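Local coordinates for beta-1,4-mannanase (Cryptopygus antarcticus, PDB 4OOU), which hydrolyses internal beta-1,4-mannosidic linkages in the backbones of mannans, releasing mainly short manno-oligosaccharides, at residues G77-V82 and F126-L131; L116-N121 and K168-L173. All blocks are in the same frame, centred on the assembly; numbering follows the deposited sequence.

Contact 1. Residues G77-V82 and F126-L131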
loop_
_atom_site.group_PDB
_atom_site.type_symbol
_atom_site.label_atom_id
_atom_site.label_comp_id
_atom_site.label_asym_id
_atom_site.label_seq_id
_atom_site.Cartn_x
_atom_site.Cartn_y
_atom_site.Cartn_z
ATOM N N GLY A 77 -7.512 11.914 11.378
ATOM C CA GLY A 77 -7.120 10.968 10.306
ATOM C C GLY A 77 -7.673 9.573 10.607
ATOM O O GLY A 77 -8.191 9.321 11.702
ATOM N N ASN A 78 -7.582 8.663 9.648
ATOM C CA ASN A 78 -8.223 7.351 9.831
ATOM C C ASN A 78 -7.480 6.165 9.254
ATOM O O ASN A 78 -8.048 5.103 9.143
ATOM C CB ASN A 78 -9.634 7.388 9.247
ATOM C CG ASN A 78 -9.646 7.396 7.740
ATOM O OD1 ASN A 78 -8.601 7.404 7.094
ATOM N ND2 ASN A 78 -10.834 7.397 7.165
ATOM N N THR A 79 -6.218 6.346 8.883
ATOM C CA THR A 79 -5.473 5.315 8.205
ATOM C C THR A 79 -3.981 5.514 8.413
ATOM O O THR A 79 -3.493 6.627 8.390
ATOM C CB THR A 79 -5.800 5.331 6.690
ATOM O OG1 THR A 79 -7.143 4.891 6.490
ATOM C CG2 THR A 79 -4.872 4.413 5.890
ATOM N N ALA A 80 -3.274 4.405 8.590
ATOM C CA ALA A 80 -1.820 4.383 8.580
ATOM C C ALA A 80 -1.318 3.256 7.674
ATOM O O ALA A 80 -1.768 2.118 7.785
ATOM C CB ALA A 80 -1.287 4.196 9.988
ATOM N N ARG A 81 -0.400 3.585 6.767
ATOM C CA ARG A 81 0.269 2.591 5.920
ATOM C C ARG A 81 1.627 2.282 6.583
ATOM O O ARG A 81 2.417 3.198 6.926
ATOM C CB ARG A 81 0.455 3.157 4.528
ATOM C CG ARG A 81 0.979 2.231 3.442
ATOM C CD ARG A 81 1.127 3.030 2.164
ATOM N NE ARG A 81 1.643 2.265 1.047
ATOM C CZ ARG A 81 2.800 2.473 0.424
ATOM N NH1 ARG A 81 3.643 3.439 0.813
ATOM N NH2 ARG A 81 3.111 1.717 -0.622
ATOM N N VAL A 82 1.879 0.988 6.790
ATOM C CA VAL A 82 3.031 0.580 7.561
ATOM C C VAL A 82 3.622 -0.692 6.991
ATOM O O VAL A 82 2.902 -1.593 6.608
ATOM C CB VAL A 82 2.659 0.415 9.045
ATOM C CG1 VAL A 82 1.431 -0.444 9.200
ATOM C CG2 VAL A 82 3.833 -0.149 9.853
ATOM N N PHE A 126 -7.398 2.530 10.643
ATOM C CA PHE A 126 -7.172 1.486 9.737
ATOM C C PHE A 126 -5.700 1.359 9.406
ATOM O O PHE A 126 -4.962 2.369 9.234
ATOM C CB PHE A 126 -7.915 1.835 8.446
ATOM C CG PHE A 126 -9.392 1.552 8.483
ATOM C CD1 PHE A 126 -9.862 0.224 8.619
ATOM C CD2 PHE A 126 -10.304 2.584 8.321
ATOM C CE1 PHE A 126 -11.230 -0.039 8.615
ATOM C CE2 PHE A 126 -11.660 2.338 8.335
ATOM C CZ PHE A 126 -12.138 1.017 8.480
ATOM N N LEU A 127 -5.278 0.112 9.237
ATOM C CA LEU A 127 -3.927 -0.152 8.813
ATOM C C LEU A 127 -3.880 -0.686 7.398
ATOM O O LEU A 127 -4.731 -1.454 6.984
ATOM C CB LEU A 127 -3.277 -1.142 9.767
ATOM C CG LEU A 127 -2.904 -0.598 11.136
ATOM C CD1 LEU A 127 -1.849 -1.492 11.784
ATOM C CD2 LEU A 127 -2.382 0.834 11.047
ATOM N N ILE A 128 -2.889 -0.256 6.649
ATOM C CA ILE A 128 -2.545 -0.933 5.421
ATOM C C ILE A 128 -1.183 -1.536 5.688
ATOM O O ILE A 128 -0.239 -0.845 6.082
ATOM C CB ILE A 128 -2.510 0.000 4.213
ATOM C CG1 ILE A 128 -3.917 0.504 3.882
ATOM C CG2 ILE A 128 -1.901 -0.725 3.001
ATOM C CD1 ILE A 128 -3.929 1.710 2.954
ATOM N N LEU A 129 -1.099 -2.848 5.532
ATOM C CA LEU A 129 0.138 -3.540 5.792
ATOM C C LEU A 129 0.809 -3.738 4.458
ATOM O O LEU A 129 0.217 -4.349 3.587
ATOM C CB LEU A 129 -0.180 -4.880 6.429
ATOM C CG LEU A 129 -0.830 -4.700 7.791
ATOM C CD1 LEU A 129 -0.854 -6.005 8.575
ATOM C CD2 LEU A 129 -0.137 -3.600 8.597
ATOM N N VAL A 130 2.026 -3.231 4.280
ATOM C CA VAL A 130 2.724 -3.466 3.010
ATOM C C VAL A 130 3.773 -4.553 3.175
ATOM O O VAL A 130 4.654 -4.473 4.038
ATOM C CB VAL A 130 3.192 -2.176 2.282
ATOM C CG1 VAL A 130 3.524 -1.099 3.234
ATOM C CG2 VAL A 130 4.379 -2.419 1.348
ATOM N N LEU A 131 3.632 -5.591 2.342
ATOM C CA LEU A 131 4.388 -6.819 2.489
ATOM C C LEU A 131 5.855 -6.638 2.166
ATOM O O LEU A 131 6.687 -6.732 3.064
ATOM C CB LEU A 131 3.770 -7.922 1.624
ATOM C CG LEU A 131 2.916 -8.959 2.365
ATOM C CD1 LEU A 131 2.234 -8.385 3.568
ATOM C CD2 LEU A 131 1.910 -9.586 1.432
#

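Contact 2. Residues L116-N121 and K168-L173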
loop_
_atom_site.group_PDB
_atom_site.type_symbol
_atom_site.label_atom_id
_atom_site.label_comp_id
_atom_site.label_asym_id
_atom_site.label_seq_id
_atom_site.Cartn_x
_atom_site.Cartn_y
_atom_site.Cartn_z
ATOM N N LEU A 116 -0.661 -4.602 17.288
ATOM C CA LEU A 116 -0.693 -3.255 16.729
ATOM C C LEU A 116 -2.057 -3.032 16.155
ATOM O O LEU A 116 -2.596 -1.934 16.293
ATOM C CB LEU A 116 0.383 -3.032 15.655
ATOM C CG LEU A 116 0.551 -1.564 15.197
ATOM C CD1 LEU A 116 0.887 -0.552 16.298
ATOM C CD2 LEU A 116 1.614 -1.467 14.126
ATOM N N LEU A 117 -2.624 -4.080 15.538
ATOM C CA LEU A 117 -3.933 -3.973 14.933
ATOM C C LEU A 117 -5.039 -3.744 15.990
ATOM O O LEU A 117 -5.966 -2.942 15.772
ATOM C CB LEU A 117 -4.219 -5.193 14.065
ATOM C CG LEU A 117 -3.439 -5.179 12.751
ATOM C CD1 LEU A 117 -3.354 -6.532 12.053
ATOM C CD2 LEU A 117 -4.083 -4.193 11.797
ATOM N N ASP A 118 -4.919 -4.430 17.127
ATOM C CA ASP A 118 -5.861 -4.272 18.241
ATOM C C ASP A 118 -5.802 -2.832 18.783
ATOM O O ASP A 118 -6.813 -2.291 19.239
ATOM C CB ASP A 118 -5.534 -5.266 19.396
ATOM C CG ASP A 118 -5.804 -6.739 19.043
ATOM O OD1 ASP A 118 -6.282 -7.038 17.944
ATOM O OD2 ASP A 118 -5.543 -7.617 19.881
ATOM N N TYR A 119 -4.607 -2.227 18.761
ATOM C CA TYR A 119 -4.424 -0.928 19.386
ATOM C C TYR A 119 -5.033 0.091 18.464
ATOM O O TYR A 119 -5.723 1.014 18.898
ATOM C CB TYR A 119 -2.945 -0.595 19.623
ATOM C CG TYR A 119 -2.800 0.697 20.352
ATOM C CD1 TYR A 119 -2.836 0.747 21.725
ATOM C CD2 TYR A 119 -2.679 1.897 19.660
ATOM C CE1 TYR A 119 -2.715 1.954 22.405
ATOM C CE2 TYR A 119 -2.571 3.109 20.319
ATOM C CZ TYR A 119 -2.587 3.138 21.696
ATOM O OH TYR A 119 -2.482 4.338 22.371
ATOM N N ALA A 120 -4.779 -0.115 17.180
ATOM C CA ALA A 120 -5.214 0.781 16.134
ATOM C C ALA A 120 -6.731 0.869 16.093
ATOM O O ALA A 120 -7.306 1.951 15.935
ATOM C CB ALA A 120 -4.698 0.263 14.789
ATOM N N ASN A 121 -7.352 -0.301 16.174
ATOM C CA ASN A 121 -8.787 -0.434 16.320
ATOM C C ASN A 121 -9.316 0.447 17.422
ATOM O O ASN A 121 -10.290 1.130 17.219
ATOM C CB ASN A 121 -9.164 -1.893 16.604
ATOM C CG ASN A 121 -10.658 -2.115 16.605
ATOM O OD1 ASN A 121 -11.203 -2.864 15.785
ATOM N ND2 ASN A 121 -11.333 -1.431 17.499
ATOM N N LYS A 168 -7.268 -11.859 9.805
ATOM C CA LYS A 168 -8.426 -11.567 8.971
ATOM C C LYS A 168 -9.719 -11.300 9.741
ATOM O O LYS A 168 -10.734 -10.994 9.159
ATOM C CB LYS A 168 -8.670 -12.733 8.029
ATOM C CG LYS A 168 -9.044 -14.006 8.748
ATOM C CD LYS A 168 -9.567 -15.025 7.759
ATOM C CE LYS A 168 -10.081 -16.269 8.472
ATOM N NZ LYS A 168 -10.056 -17.411 7.527
ATOM N N SER A 169 -9.712 -11.459 11.044
ATOM C CA SER A 169 -10.899 -11.166 11.821
ATOM C C SER A 169 -10.738 -9.788 12.446
ATOM O O SER A 169 -11.516 -9.396 13.309
ATOM C CB SER A 169 -11.079 -12.221 12.908
ATOM O OG SER A 169 -9.875 -12.364 13.649
ATOM N N LYS A 170 -9.729 -9.051 11.990
ATOM C CA LYS A 170 -9.339 -7.793 12.616
ATOM C C LYS A 170 -9.793 -6.596 11.771
ATOM O O LYS A 170 -9.214 -6.280 10.720
ATOM C CB LYS A 170 -7.824 -7.809 12.905
ATOM C CG LYS A 170 -7.520 -7.942 14.385
ATOM C CD LYS A 170 -6.583 -9.075 14.711
ATOM C CE LYS A 170 -6.409 -9.160 16.222
ATOM N NZ LYS A 170 -6.221 -10.535 16.745
ATOM N N PRO A 171 -10.878 -5.945 12.204
ATOM C CA PRO A 171 -11.506 -4.953 11.323
ATOM C C PRO A 171 -10.604 -3.762 11.029
ATOM O O PRO A 171 -10.751 -3.106 9.995
ATOM C CB PRO A 171 -12.737 -4.514 12.127
ATOM C CG PRO A 171 -13.022 -5.664 13.033
ATOM C CD PRO A 171 -11.661 -6.134 13.443
ATOM N N SER A 172 -9.684 -3.530 11.961
ATOM C CA SER A 172 -8.634 -2.557 11.847
ATOM C C SER A 172 -7.712 -2.756 10.620
ATOM O O SER A 172 -7.036 -1.806 10.197
ATOM C CB SER A 172 -7.796 -2.596 13.112
ATOM O OG SER A 172 -7.540 -1.263 13.482
ATOM N N LEU A 173 -7.670 -3.978 10.084
ATOM C CA LEU A 173 -6.832 -4.284 8.928
ATOM C C LEU A 173 -7.592 -3.965 7.673
ATOM O O LEU A 173 -8.391 -4.767 7.190
ATOM C CB LEU A 173 -6.401 -5.749 8.918
ATOM C CG LEU A 173 -5.422 -6.257 7.841
ATOM C CD1 LEU A 173 -4.260 -5.318 7.628
ATOM C CD2 LEU A 173 -4.887 -7.608 8.241
#

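Contact 1. Residues G77-V82 and F126-L131
Thr79 to Val82 and Phe126 to Leu129 pair residue for residue as neighbouring parallel strands of the TIM barrel, their short axes inclined by 18°. Five backbone hydrogen bonds run along the seam, each strand reaching for alternate residues of the other. At the N-terminal end Phe126 N donates to Asn78 O at 3.0 Å. Ala80 N then meets Phe126 O at 2.7 Å, while Ala80 O takes Ile128 N at 2.9 Å. Val82 closes the ladder, donating to Ile128 O and accepting from Val130 N.

Thr79, Arg81, Phe126 and Ile128 set out from the inner face of the sheet, where Arg81 reaches the active site. CG2 of Thr79 lies anti to the backbone N (OG1 chi1 -69°), which brings the methyl to 4.1 Å from Ile128 CD1. Its OG1 sits 3.7 Å from Phe126 CB and donates to Asn78 OD1 at 3.0 Å, an oxygen also bonded by Ser40 N. Replacing Thr79 with an alanine would probably deprive Asn78 OD1 of its hydroxyl donor and open a gap beside Ile128 CD1.

On the other face Val82 CG1 and Leu129 CD2 touch at 3.6 Å, the valine and leucine running alongside each other with their ends turned in one direction, and Ala80 CB rests on Leu127 CD2 at 3.7 Å.

Arg81 stretches out fully from CG to NE, with Val130 CG1 over one face of its guanidinium. The group forms salt bridges to Glu177 and Glu312, the probable nucleophile, and a hydrogen bond to substrate-binding Asn180. An inward arginine holding the carboxylate at the C-terminal mouth of a parallel barrel is characteristic of glycosyl hydrolase family 5 active sites.

Contact 2. Residues L116-N121 and K168-L173
Ser172 points its CB toward the helix formed by residues 116-121, and its hydroxymethyl group nestles against the helix backbone. CB comes to 3.2 Å from Leu117 O, the carbonyl that also accepts the helical bond from Asn121 N. Ser172 OG lies equally close to that oxygen, 3.2 Å from Leu117 O, and comes still nearer to the next turn, 2.9 Å from Asn121 N. Ala120 flanks the hydroxyl as well, its CB 3.5 Å from Ser172 OG. Outside the contact the partner is Val125 O, just past the end of the helix; the hydroxyl, buried with its residue, is satisfied by the hydrogen bond with Val125 O.

One turn earlier, Leu117 approaches the same loop from the side of Leu173. With CG anti to its carbonyl carbon (chi1 -74°), the leucine swings a single methyl, CD2, onto the backbone and first side-chain carbon of Leu173: CD2 is 4.0 Å from both Leu173 CA and Leu173 CB. Lys170 to Leu173 form a type I beta turn, closed by Leu173 N on Lys170 O at 2.8 Å.

Lys170 leaves that turn in the direction of the helix and, kinked along its chain, heads towards Asp118. The salt bridge from its NZ to Asp118 OD1 is long, 3.7 Å, and doubtful, since the placing of that oxygen is unsure. NZ has firmer company in Ser114 OG, one turn back along the helix, and in His384 of what is evidently the C-terminal histidine tag.

Helix 109-122 thus packs on the turn between helix 149-167 and strand 173-177, with Leu117 and Leu173 both also touching Leu167, and with strand 126-133 lying beneath them through Leu127 and Leu129.

How the contacts relate
From the N terminus, the chain lays down residues 77-82, winds through helix 109-122, which carries 116-121, and returns as strand 126-133. Contact 1 closes this right-handed beta-alpha-beta unit of the barrel. The chain then runs on through helix 149-167 to 168-173, where contact 2 brings it back to the earlier helix, so the two closures cross rather than nest. They also touch: Leu127 N probably bonds to Ser172 O at 2.8 Å, and Leu127 CD1 packs on Leu117 CD2. Contact 1 thus joins two neighbouring strands, whereas contact 2 ties the surrounding helical layer to the entry of the next strand.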